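Local coordinates for BamaA.19900.a (Balamuthia mandrillaris, PDB 6VZZ), which probably uses ATP to phosphorylate glucose to glucose 6-phosphate, as a glucokinase of the actin-like ATPase superfamily that binds beta-D-glucopyranose, at residues L35-G40 against P132-P137; G149-V154 against A198-L203; W171-S176 against D368-T373; V222-V227 against F313-R318. All coordinates share one frame; numbering follows the deposited sequence.

Contact 1: residues L35-G40 against P132-P137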
loop_
_atom_site.group_PDB
_atom_site.type_symbol
_atom_site.label_atom_id
_atom_site.label_comp_id
_atom_site.label_asym_id
_atom_site.label_seq_id
_atom_site.Cartn_x
_atom_site.Cartn_y
_atom_site.Cartn_z
ATOM N N LEU A 35 -25.871 3.230 -33.897
ATOM C CA LEU A 35 -26.115 3.399 -32.468
ATOM C C LEU A 35 -25.059 2.599 -31.715
ATOM O O LEU A 35 -25.201 1.387 -31.528
ATOM C CB LEU A 35 -27.518 2.947 -32.095
ATOM C CG LEU A 35 -27.831 2.941 -30.597
ATOM C CD1 LEU A 35 -27.827 4.359 -30.003
ATOM C CD2 LEU A 35 -29.152 2.237 -30.358
ATOM N N LYS A 36 -23.996 3.269 -31.296
ATOM C CA LYS A 36 -22.940 2.652 -30.508
ATOM C C LYS A 36 -23.132 3.115 -29.069
ATOM O O LYS A 36 -23.012 4.310 -28.783
ATOM C CB LYS A 36 -21.557 3.018 -31.056
ATOM N N TYR A 37 -23.456 2.178 -28.174
ATOM C CA TYR A 37 -23.637 2.468 -26.757
ATOM C C TYR A 37 -22.932 1.420 -25.909
ATOM O O TYR A 37 -22.567 0.340 -26.386
ATOM C CB TYR A 37 -25.114 2.532 -26.365
ATOM C CG TYR A 37 -25.843 1.218 -26.359
ATOM C CD1 TYR A 37 -26.392 0.703 -27.527
ATOM C CD2 TYR A 37 -26.017 0.499 -25.178
ATOM C CE1 TYR A 37 -27.081 -0.497 -27.527
ATOM C CE2 TYR A 37 -26.705 -0.714 -25.166
ATOM C CZ TYR A 37 -27.234 -1.203 -26.348
ATOM O OH TYR A 37 -27.923 -2.395 -26.368
ATOM N N TYR A 38 -22.744 1.752 -24.634
ATOM C CA TYR A 38 -21.915 0.945 -23.751
ATOM C C TYR A 38 -22.627 0.686 -22.428
ATOM O O TYR A 38 -23.446 1.492 -21.972
ATOM C CB TYR A 38 -20.564 1.627 -23.532
ATOM C CG TYR A 38 -19.824 1.848 -24.829
ATOM C CD1 TYR A 38 -20.107 2.946 -25.636
ATOM C CD2 TYR A 38 -18.862 0.943 -25.267
ATOM C CE1 TYR A 38 -19.451 3.144 -26.837
ATOM C CE2 TYR A 38 -18.196 1.134 -26.470
ATOM C CZ TYR A 38 -18.496 2.238 -27.250
ATOM O OH TYR A 38 -17.838 2.441 -28.440
ATOM N N VAL A 39 -22.305 -0.459 -21.819
ATOM C CA VAL A 39 -22.923 -0.918 -20.579
ATOM C C VAL A 39 -21.946 -0.731 -19.430
ATOM O O VAL A 39 -20.769 -1.086 -19.542
ATOM C CB VAL A 39 -23.352 -2.396 -20.673
ATOM C CG1 VAL A 39 -23.895 -2.883 -19.323
ATOM C CG2 VAL A 39 -24.380 -2.584 -21.766
ATOM N N GLY A 40 -22.433 -0.188 -18.325
ATOM C CA GLY A 40 -21.645 -0.100 -17.105
ATOM C C GLY A 40 -22.418 -0.675 -15.939
ATOM O O GLY A 40 -23.629 -0.474 -15.823
ATOM N N PRO A 132 -25.287 -12.249 -20.386
ATOM C CA PRO A 132 -25.976 -12.229 -21.688
ATOM C C PRO A 132 -25.184 -11.442 -22.731
ATOM O O PRO A 132 -24.764 -10.308 -22.496
ATOM C CB PRO A 132 -27.323 -11.566 -21.371
ATOM C CG PRO A 132 -27.078 -10.765 -20.128
ATOM C CD PRO A 132 -25.996 -11.472 -19.353
ATOM N N SER A 133 -24.990 -12.065 -23.897
ATOM C CA SER A 133 -24.238 -11.450 -24.989
ATOM C C SER A 133 -24.765 -10.072 -25.381
ATOM O O SER A 133 -23.974 -9.203 -25.765
ATOM C CB SER A 133 -24.266 -12.367 -26.205
ATOM O OG SER A 133 -23.418 -13.477 -26.001
ATOM N N PHE A 134 -26.081 -9.854 -25.319
ATOM C CA PHE A 134 -26.631 -8.586 -25.786
ATOM C C PHE A 134 -25.996 -7.399 -25.064
ATOM O O PHE A 134 -25.587 -6.423 -25.701
ATOM C CB PHE A 134 -28.148 -8.565 -25.621
ATOM C CG PHE A 134 -28.781 -7.305 -26.124
ATOM C CD1 PHE A 134 -29.148 -7.184 -27.450
ATOM C CD2 PHE A 134 -28.985 -6.227 -25.278
ATOM C CE1 PHE A 134 -29.711 -6.023 -27.921
ATOM C CE2 PHE A 134 -29.543 -5.066 -25.746
ATOM C CZ PHE A 134 -29.909 -4.963 -27.072
ATOM N N LEU A 135 -25.906 -7.455 -23.737
ATOM C CA LEU A 135 -25.329 -6.340 -23.001
ATOM C C LEU A 135 -23.846 -6.506 -22.750
ATOM O O LEU A 135 -23.177 -5.525 -22.409
ATOM C CB LEU A 135 -26.024 -6.144 -21.647
ATOM C CG LEU A 135 -27.472 -5.666 -21.621
ATOM C CD1 LEU A 135 -27.900 -5.379 -20.192
ATOM C CD2 LEU A 135 -27.657 -4.438 -22.489
ATOM N N PHE A 136 -23.317 -7.713 -22.903
ATOM C CA PHE A 136 -21.942 -8.025 -22.513
ATOM C C PHE A 136 -21.271 -8.746 -23.670
ATOM O O PHE A 136 -21.125 -9.973 -23.649
ATOM C CB PHE A 136 -21.919 -8.845 -21.224
ATOM C CG PHE A 136 -22.662 -8.190 -20.099
ATOM C CD1 PHE A 136 -22.065 -7.183 -19.345
ATOM C CD2 PHE A 136 -23.974 -8.548 -19.814
ATOM C CE1 PHE A 136 -22.759 -6.556 -18.318
ATOM C CE2 PHE A 136 -24.668 -7.927 -18.784
ATOM C CZ PHE A 136 -24.063 -6.931 -18.039
ATOM N N PRO A 137 -20.843 -8.007 -24.694
ATOM C CA PRO A 137 -20.190 -8.631 -25.855
ATOM C C PRO A 137 -18.993 -9.452 -25.419
ATOM O O PRO A 137 -18.137 -8.959 -24.667
ATOM C CB PRO A 137 -19.764 -7.430 -26.710
ATOM C CG PRO A 137 -19.719 -6.275 -25.752
ATOM C CD PRO A 137 -20.791 -6.535 -24.749
#
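Tyr37 and Val39 reach from strand 37-43 toward Phe134, Leu135 and Phe136, packing a loop onto the five-stranded mixed sheet of an actin-like ATPase domain. The strand order 3-2-1-4-5 is that of the ribonuclease H-like fold, and strand 37-43 is its middle member. The two residues stand two apart on the strand, and each meets its partners at about a right angle. Tyr37 has CG between its backbone N and carbonyl carbon (chi1 71°), which carries the ring out from the strand, on the side where Val39 also points, until OH lies obliquely by the Phe134 ring, 3.2 Å from Phe134 CE2. A tyrosine suits this spot because the ring packs while the hydroxyl finds a polar partner: OH is hydrogen-bonded to Val92 O. Val39 divides its work between two methyls. CG2 lies 3.8 Å from Leu135 CD2, and CG1 meets the Phe136 ring obliquely, 4.0 Å from Phe136 CE1. A branched valine can thus touch two loop residues with one short side chain. Helix 72-90 adds further cover, since Phe134 also rests on Ser83 and Arg87, and Phe79 meets Phe136 edge-to-face. Within the loop, Phe136 N donates to Pro132 O at 3.0 Å, a bond that folds the segment back on itself. The same fold sets Pro132 CG at the edge of the Phe136 ring, in its plane.

Contact 2: residues G149-V154 against A198-L203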
loop_
_atom_site.group_PDB
_atom_site.type_symbol
_atom_site.label_atom_id
_atom_site.label_comp_id
_atom_site.label_asym_id
_atom_site.label_seq_id
_atom_site.Cartn_x
_atom_site.Cartn_y
_atom_site.Cartn_z
ATOM N N GLY A 149 -12.985 1.288 -10.297
ATOM C CA GLY A 149 -13.915 2.069 -11.096
ATOM C C GLY A 149 -14.095 3.487 -10.577
ATOM O O GLY A 149 -14.216 4.436 -11.361
ATOM N N THR A 150 -14.123 3.648 -9.249
ATOM C CA THR A 150 -14.214 4.983 -8.662
ATOM C C THR A 150 -13.070 5.862 -9.142
ATOM O O THR A 150 -13.275 7.017 -9.535
ATOM C CB THR A 150 -14.199 4.892 -7.133
ATOM O OG1 THR A 150 -15.301 4.096 -6.677
ATOM C CG2 THR A 150 -14.282 6.275 -6.517
ATOM N N CYS A 151 -11.852 5.319 -9.132
ATOM C CA CYS A 151 -10.702 6.113 -9.542
ATOM C C CYS A 151 -10.824 6.567 -10.993
ATOM O O CYS A 151 -10.543 7.734 -11.304
ATOM C CB CYS A 151 -9.419 5.323 -9.310
ATOM S SG CYS A 151 -9.148 5.009 -7.552
ATOM N N TYR A 152 -11.253 5.677 -11.895
ATOM C CA TYR A 152 -11.426 6.106 -13.280
ATOM C C TYR A 152 -12.485 7.193 -13.380
ATOM O O TYR A 152 -12.340 8.144 -14.160
ATOM C CB TYR A 152 -11.782 4.919 -14.173
ATOM C CG TYR A 152 -10.614 4.012 -14.447
ATOM C CD1 TYR A 152 -9.541 4.448 -15.225
ATOM C CD2 TYR A 152 -10.573 2.725 -13.930
ATOM C CE1 TYR A 152 -8.463 3.618 -15.484
ATOM C CE2 TYR A 152 -9.495 1.892 -14.171
ATOM C CZ TYR A 152 -8.448 2.342 -14.950
ATOM O OH TYR A 152 -7.381 1.515 -15.195
ATOM N N GLY A 153 -13.542 7.084 -12.577
ATOM C CA GLY A 153 -14.521 8.154 -12.526
ATOM C C GLY A 153 -13.920 9.458 -12.042
ATOM O O GLY A 153 -14.149 10.519 -12.631
ATOM N N VAL A 154 -13.147 9.394 -10.951
ATOM C CA VAL A 154 -12.488 10.585 -10.421
ATOM C C VAL A 154 -11.547 11.170 -11.459
ATOM O O VAL A 154 -11.587 12.371 -11.752
ATOM C CB VAL A 154 -11.739 10.257 -9.119
ATOM C CG1 VAL A 154 -10.883 11.437 -8.704
ATOM C CG2 VAL A 154 -12.711 9.888 -8.023
ATOM N N ALA A 198 -8.503 2.245 -3.100
ATOM C CA ALA A 198 -7.666 2.215 -4.290
ATOM C C ALA A 198 -6.789 3.463 -4.287
ATOM O O ALA A 198 -6.947 4.350 -3.443
ATOM C CB ALA A 198 -8.514 2.124 -5.561
ATOM N N THR A 199 -5.851 3.544 -5.229
ATOM C CA THR A 199 -4.937 4.681 -5.279
ATOM C C THR A 199 -4.779 5.175 -6.707
ATOM O O THR A 199 -4.528 4.382 -7.620
ATOM C CB THR A 199 -3.553 4.321 -4.716
ATOM O OG1 THR A 199 -3.691 3.842 -3.377
ATOM C CG2 THR A 199 -2.631 5.549 -4.710
ATOM N N LEU A 200 -4.915 6.487 -6.892
ATOM C CA LEU A 200 -4.564 7.145 -8.145
ATOM C C LEU A 200 -3.068 7.434 -8.125
ATOM O O LEU A 200 -2.591 8.163 -7.253
ATOM C CB LEU A 200 -5.372 8.433 -8.319
ATOM C CG LEU A 200 -6.863 8.301 -8.666
ATOM C CD1 LEU A 200 -7.629 9.573 -8.347
ATOM C CD2 LEU A 200 -7.040 7.944 -10.139
ATOM N N LEU A 201 -2.331 6.862 -9.070
ATOM C CA LEU A 201 -0.876 6.918 -9.082
ATOM C C LEU A 201 -0.373 7.870 -10.159
ATOM O O LEU A 201 -0.909 7.907 -11.272
ATOM C CB LEU A 201 -0.273 5.529 -9.329
ATOM C CG LEU A 201 -0.531 4.421 -8.309
ATOM C CD1 LEU A 201 0.031 3.101 -8.792
ATOM C CD2 LEU A 201 0.091 4.802 -6.996
ATOM N N SER A 202 0.679 8.615 -9.828
ATOM C CA SER A 202 1.443 9.418 -10.782
ATOM C C SER A 202 2.904 8.985 -10.715
ATOM O O SER A 202 3.705 9.604 -10.010
ATOM C CB SER A 202 1.312 10.919 -10.487
ATOM O OG SER A 202 0.167 11.461 -11.116
ATOM N N LEU A 203 3.258 7.943 -11.460
ATOM C CA LEU A 203 4.629 7.468 -11.511
ATOM C C LEU A 203 5.301 7.936 -12.808
ATOM O O LEU A 203 4.812 8.850 -13.480
ATOM C CB LEU A 203 4.633 5.945 -11.366
ATOM C CG LEU A 203 3.917 5.344 -10.159
ATOM C CD1 LEU A 203 3.432 3.938 -10.489
ATOM C CD2 LEU A 203 4.834 5.326 -8.947
#
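Thr150 OG1, next to the Cys151 that meets Ala198 and Leu200, has two hydrogen-bonding partners, Asp146 O and Asn381 OD1; its single proton cannot serve both fully unless the Asn381 amide is turned round. The threonine's polar end is therefore engaged away from the strand, and what helix 146-159 offers to strand 195-201 is sulfur and carbon. This is helix-on-sheet packing in the six-stranded sheet's half of the fold, the segment axes 8.4 Å apart and at 37°. Cys151 SG is turned beside the backbone N (chi1 -65°) and rests on Ala198 CB at 3.6 Å, where the small alanine lets the thiol come close to the strand. Leu200, two residues on and on the same side of the strand, spreads its branches over one helical turn: CD2 lies 3.6 Å from Cys151 CB, while CD1 meets Val154 CG1 at 3.8 Å. Val188 and Val214, on the neighbouring strands, also touch Cys151. The Ala198 side chain is about 7 Å from bound glucose, and Asp146 belongs to that pocket. With no hydrogen bond joining the two segments, the fit of helix to strand here probably rests on apolar shape rather than on directed polar bonds.

Contact 3: residues W171-S176 against D368-T373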
loop_
_atom_site.group_PDB
_atom_site.type_symbol
_atom_site.label_atom_id
_atom_site.label_comp_id
_atom_site.label_asym_id
_atom_site.label_seq_id
_atom_site.Cartn_x
_atom_site.Cartn_y
_atom_site.Cartn_z
ATOM N N TRP A 171 -9.761 19.590 4.668
ATOM C CA TRP A 171 -8.563 20.221 5.210
ATOM C C TRP A 171 -7.399 20.002 4.245
ATOM O O TRP A 171 -7.495 19.236 3.283
ATOM C CB TRP A 171 -8.247 19.709 6.619
ATOM C CG TRP A 171 -7.754 18.292 6.751
ATOM C CD1 TRP A 171 -6.628 17.752 6.189
ATOM C CD2 TRP A 171 -8.325 17.255 7.566
ATOM N NE1 TRP A 171 -6.484 16.441 6.575
ATOM C CE2 TRP A 171 -7.507 16.115 7.426
ATOM C CE3 TRP A 171 -9.458 17.175 8.379
ATOM C CZ2 TRP A 171 -7.786 14.915 8.075
ATOM C CZ3 TRP A 171 -9.735 15.975 9.023
ATOM C CH2 TRP A 171 -8.902 14.865 8.867
ATOM N N GLY A 172 -6.303 20.711 4.502
ATOM C CA GLY A 172 -5.112 20.597 3.699
ATOM C C GLY A 172 -4.709 21.905 3.050
ATOM O O GLY A 172 -5.454 22.888 3.060
ATOM N N PRO A 173 -3.517 21.929 2.444
ATOM C CA PRO A 173 -2.991 23.183 1.880
ATOM C C PRO A 173 -3.729 23.661 0.640
ATOM O O PRO A 173 -3.506 24.797 0.208
ATOM C CB PRO A 173 -1.540 22.833 1.538
ATOM C CG PRO A 173 -1.281 21.505 2.147
ATOM C CD PRO A 173 -2.589 20.811 2.234
ATOM N N ALA A 174 -4.579 22.832 0.047
ATOM C CA ALA A 174 -5.325 23.189 -1.148
ATOM C C ALA A 174 -6.799 23.420 -0.847
ATOM O O ALA A 174 -7.623 23.400 -1.764
ATOM C CB ALA A 174 -5.167 22.093 -2.204
ATOM N N SER A 175 -7.151 23.612 0.426
ATOM C CA SER A 175 -8.554 23.613 0.820
ATOM C C SER A 175 -9.261 24.934 0.548
ATOM O O SER A 175 -10.488 24.977 0.619
ATOM C CB SER A 175 -8.689 23.238 2.296
ATOM O OG SER A 175 -7.806 23.986 3.104
ATOM N N SER A 176 -8.542 26.005 0.239
ATOM C CA SER A 176 -9.188 27.220 -0.239
ATOM C C SER A 176 -9.391 27.220 -1.751
ATOM O O SER A 176 -10.100 28.093 -2.264
ATOM C CB SER A 176 -8.368 28.444 0.166
ATOM O OG SER A 176 -6.990 28.170 -0.012
ATOM N N ASP A 368 0.558 18.067 5.699
ATOM C CA ASP A 368 0.153 18.787 4.494
ATOM C C ASP A 368 -0.617 17.905 3.508
ATOM O O ASP A 368 -0.621 18.158 2.299
ATOM C CB ASP A 368 1.377 19.416 3.828
ATOM C CG ASP A 368 1.946 20.585 4.642
ATOM O OD1 ASP A 368 1.152 21.477 5.040
ATOM O OD2 ASP A 368 3.179 20.607 4.894
ATOM N N ILE A 369 -1.290 16.881 4.011
ATOM C CA ILE A 369 -2.084 15.987 3.182
ATOM C C ILE A 369 -3.470 16.590 3.009
ATOM O O ILE A 369 -4.108 16.981 3.994
ATOM C CB ILE A 369 -2.155 14.590 3.817
ATOM C CG1 ILE A 369 -0.757 13.965 3.820
ATOM C CG2 ILE A 369 -3.185 13.701 3.112
ATOM C CD1 ILE A 369 -0.724 12.544 3.318
ATOM N N ASP A 370 -3.927 16.691 1.760
ATOM C CA ASP A 370 -5.269 17.181 1.473
ATOM C C ASP A 370 -6.305 16.093 1.740
ATOM O O ASP A 370 -6.057 14.904 1.540
ATOM C CB ASP A 370 -5.389 17.643 0.015
ATOM C CG ASP A 370 -4.611 18.911 -0.277
ATOM O OD1 ASP A 370 -4.892 19.968 0.335
ATOM O OD2 ASP A 370 -3.709 18.846 -1.141
ATOM N N LEU A 371 -7.481 16.509 2.195
ATOM C CA LEU A 371 -8.601 15.598 2.389
ATOM C C LEU A 371 -9.816 16.178 1.683
ATOM O O LEU A 371 -10.202 17.325 1.939
ATOM C CB LEU A 371 -8.891 15.369 3.876
ATOM C CG LEU A 371 -10.218 14.674 4.213
ATOM C CD1 LEU A 371 -10.282 13.291 3.587
ATOM C CD2 LEU A 371 -10.441 14.593 5.723
ATOM N N PHE A 372 -10.395 15.397 0.777
ATOM C CA PHE A 372 -11.614 15.775 0.085
ATOM C C PHE A 372 -12.690 14.769 0.443
ATOM O O PHE A 372 -12.398 13.617 0.776
ATOM C CB PHE A 372 -11.430 15.824 -1.440
ATOM C CG PHE A 372 -10.263 16.654 -1.882
ATOM C CD1 PHE A 372 -10.353 18.030 -1.918
ATOM C CD2 PHE A 372 -9.077 16.061 -2.256
ATOM C CE1 PHE A 372 -9.284 18.804 -2.321
ATOM C CE2 PHE A 372 -7.999 16.829 -2.657
ATOM C CZ PHE A 372 -8.103 18.211 -2.687
ATOM N N THR A 373 -13.937 15.209 0.391
ATOM C CA THR A 373 -15.034 14.296 0.648
ATOM C C THR A 373 -16.138 14.581 -0.359
ATOM O O THR A 373 -16.361 15.732 -0.748
ATOM C CB THR A 373 -15.527 14.412 2.104
ATOM O OG1 THR A 373 -16.364 13.293 2.421
ATOM C CG2 THR A 373 -16.288 15.723 2.338
#
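Trp171 has CG between its backbone N and carbonyl carbon (chi1 71°), and Leu371 holds CG opposite the N (chi1 167°); together these torsions lay the leucine over the indole. Leu371 CD2 stands 3.4 Å from the centroid of the Trp171 six-membered ring and 8° off its normal, a CH-pi contact over the face. At the indole's edge, in its plane, Ile369 O lies 3.4 Å from Trp171 CD1. An indole suits this place, offering a wide flat face to the Leu371 methyl while its rim meets the Ile369 carbonyl, and Arg354 adds a cation-pi interaction. The backbones pair as well: Trp171 and Leu371 are an antiparallel hydrogen-bonded pair, in which Leu371 N donates to Trp171 O at 2.9 Å, joining the outermost strand 167-171 to strand 370-374 of the six-stranded sheet. Beyond the pair the chain leaves the sheet in a type I turn from Gly172 to Ser175. Glycine tolerates the positive phi at the start, and proline, with its fixed phi, fits the second position. Gly172 O accepts from both Ser175 N and Ser175 OG, the latter at 2.6 Å. Asp370 grips the turn from the strand, where OD1 uses its syn lone pair to accept Ala174 N at 2.9 Å. Pro173 turns its CG toward Asp368, 3.8 Å from Asp368 CB, with the two side chains crossing at about a right angle.

Contact 4: residues V222-V227 against F313-R318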
loop_
_atom_site.group_PDB
_atom_site.type_symbol
_atom_site.label_atom_id
_atom_site.label_comp_id
_atom_site.label_asym_id
_atom_site.label_seq_id
_atom_site.Cartn_x
_atom_site.Cartn_y
_atom_site.Cartn_z
ATOM N N VAL A 222 -6.931 -5.519 5.964
ATOM C CA VAL A 222 -5.741 -5.647 6.801
ATOM C C VAL A 222 -6.128 -5.523 8.269
ATOM O O VAL A 222 -7.116 -4.868 8.630
ATOM C CB VAL A 222 -4.663 -4.611 6.420
ATOM C CG1 VAL A 222 -4.296 -4.719 4.949
ATOM C CG2 VAL A 222 -5.097 -3.201 6.803
ATOM N N ALA A 223 -5.339 -6.166 9.126
ATOM C CA ALA A 223 -5.562 -6.095 10.562
ATOM C C ALA A 223 -5.463 -4.660 11.061
ATOM O O ALA A 223 -4.684 -3.853 10.547
ATOM C CB ALA A 223 -4.547 -6.966 11.290
ATOM N N ILE A 224 -6.256 -4.345 12.081
ATOM C CA ILE A 224 -6.298 -3.002 12.644
ATOM C C ILE A 224 -5.021 -2.699 13.420
ATOM O O ILE A 224 -4.231 -3.599 13.725
ATOM C CB ILE A 224 -7.537 -2.843 13.545
ATOM C CG1 ILE A 224 -7.635 -4.008 14.528
ATOM C CG2 ILE A 224 -8.790 -2.810 12.703
ATOM C CD1 ILE A 224 -6.818 -3.849 15.761
ATOM N N SER A 225 -4.834 -1.431 13.771
ATOM C CA SER A 225 -3.796 -0.984 14.672
ATOM C C SER A 225 -4.399 -0.464 15.971
ATOM O O SER A 225 -5.497 0.094 15.966
ATOM C CB SER A 225 -2.963 0.122 14.018
ATOM O OG SER A 225 -2.000 -0.449 13.164
ATOM N N PRO A 226 -3.715 -0.625 17.097
ATOM C CA PRO A 226 -4.223 -0.103 18.370
ATOM C C PRO A 226 -3.848 1.367 18.517
ATOM O O PRO A 226 -3.193 1.942 17.657
ATOM C CB PRO A 226 -3.504 -0.971 19.400
ATOM C CG PRO A 226 -2.185 -1.219 18.786
ATOM C CD PRO A 226 -2.427 -1.317 17.277
ATOM N N VAL A 227 -4.284 1.977 19.623
ATOM C CA VAL A 227 -3.783 3.297 19.995
ATOM C C VAL A 227 -2.595 3.122 20.925
ATOM O O VAL A 227 -2.276 1.999 21.342
ATOM C CB VAL A 227 -4.847 4.169 20.686
ATOM C CG1 VAL A 227 -5.900 4.610 19.718
ATOM C CG2 VAL A 227 -5.461 3.427 21.869
ATOM N N PHE A 313 -15.787 6.098 12.536
ATOM C CA PHE A 313 -14.975 7.031 11.768
ATOM C C PHE A 313 -13.565 7.136 12.314
ATOM O O PHE A 313 -12.634 7.446 11.558
ATOM C CB PHE A 313 -15.640 8.397 11.726
ATOM C CG PHE A 313 -16.474 8.595 10.512
ATOM C CD1 PHE A 313 -15.878 8.685 9.266
ATOM C CD2 PHE A 313 -17.848 8.654 10.597
ATOM C CE1 PHE A 313 -16.635 8.850 8.129
ATOM C CE2 PHE A 313 -18.610 8.818 9.457
ATOM C CZ PHE A 313 -18.002 8.915 8.221
ATOM N N LYS A 314 -13.380 6.881 13.610
ATOM C CA LYS A 314 -12.029 6.858 14.155
ATOM C C LYS A 314 -11.176 5.820 13.439
ATOM O O LYS A 314 -10.037 6.096 13.044
ATOM C CB LYS A 314 -12.069 6.592 15.658
ATOM C CG LYS A 314 -10.691 6.548 16.288
ATOM C CD LYS A 314 -10.699 7.080 17.712
ATOM C CE LYS A 314 -11.168 6.035 18.702
ATOM N NZ LYS A 314 -10.869 6.440 20.120
ATOM N N PHE A 315 -11.721 4.622 13.230
ATOM C CA PHE A 315 -10.925 3.591 12.577
ATOM C C PHE A 315 -10.778 3.854 11.089
ATOM O O PHE A 315 -9.773 3.452 10.494
ATOM C CB PHE A 315 -11.515 2.210 12.835
ATOM C CG PHE A 315 -11.083 1.623 14.142
ATOM C CD1 PHE A 315 -11.732 1.974 15.320
ATOM C CD2 PHE A 315 -10.007 0.751 14.202
ATOM C CE1 PHE A 315 -11.321 1.450 16.539
ATOM C CE2 PHE A 315 -9.593 0.225 15.406
ATOM C CZ PHE A 315 -10.251 0.571 16.582
ATOM N N LEU A 316 -11.744 4.535 10.471
ATOM C CA LEU A 316 -11.522 5.001 9.104
ATOM C C LEU A 316 -10.344 5.969 9.053
ATOM O O LEU A 316 -9.491 5.873 8.166
ATOM C CB LEU A 316 -12.784 5.661 8.548
ATOM C CG LEU A 316 -12.565 6.355 7.196
ATOM C CD1 LEU A 316 -12.331 5.335 6.100
ATOM C CD2 LEU A 316 -13.725 7.256 6.851
ATOM N N MET A 317 -10.266 6.892 10.016
ATOM C CA MET A 317 -9.129 7.803 10.054
ATOM C C MET A 317 -7.818 7.070 10.335
ATOM O O MET A 317 -6.762 7.505 9.870
ATOM C CB MET A 317 -9.356 8.896 11.098
ATOM C CG MET A 317 -10.447 9.895 10.749
ATOM S SD MET A 317 -10.068 10.870 9.278
ATOM C CE MET A 317 -11.277 10.255 8.119
ATOM N N ARG A 318 -7.856 5.964 11.089
ATOM C CA ARG A 318 -6.606 5.278 11.417
ATOM C C ARG A 318 -6.030 4.542 10.210
ATOM O O ARG A 318 -4.813 4.569 9.987
ATOM C CB ARG A 318 -6.808 4.308 12.574
ATOM C CG ARG A 318 -5.519 3.651 13.019
ATOM C CD ARG A 318 -5.673 3.035 14.400
ATOM N NE ARG A 318 -6.379 3.949 15.285
ATOM C CZ ARG A 318 -6.932 3.605 16.444
ATOM N NH1 ARG A 318 -7.578 4.516 17.157
ATOM N NH2 ARG A 318 -6.858 2.352 16.877
#
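This is a buried contact of mixed polar and apolar character between the loop 222-227, which follows strand 213-216, and the long helix 303-327; Arg318 and Phe315 of the helix meet Ile224, Ser225 and Val227. The one hydrogen bond across it runs from Arg318 NH2 to Ser225 O, 2.8 Å long and fairly straight at 158°. The carbonyl oxygen lies at the edge of the guanidinium, practically in its plane, whereas the donor is tilted out of the carbonyl plane. The Arg318 side chain leaves the helix extended and then bends at chi3 (-44°), turning its flat end along the loop. Arginine suits this place, because its long chain ends in a flat group with several N-H donors: NE forms a salt bridge with Glu356 and NH1 another with Glu237. Val227 CG1 packs obliquely against the group, 3.6 Å from Arg318 CZ. Phe315 supplies the apolar half, with its CD2 4.1 Å from Ile224 CG2, the branched side chain approaching the ring at a slant. The loop also belongs to the dimer interface. Ser225 OG is hydrogen-bonded to Ile224 O of the second subunit, and Ala223 N to Asn322 OD1 of that subunit. The carboxylates of Glu356 and Glu237 would balance the charge of the buried guanidinium, while Ser225 O takes a further N-H, so Arg318 probably helps to hold the loop that meets the other chain.

Contact 1 comes first along the chain and stands apart in the five-stranded sheet's domain, its centre 24 Å from contact 2 and about 40 Å from contacts 3 and 4, with contact 4 across the chain's centre. Contacts 2 and 3 share the six-stranded sheet, their centres 18 Å apart, and their segments alternate in sequence. Both segments of contact 4 fall between those of contact 3, and the two touch where Trp171 CH2 lies 4.2 Å from Met317 SD. Contacts 2 and 4 both reach the second subunit. Together they sample the five-stranded and the six-stranded halves of the glucokinase, between which the glucose pocket draws its residues.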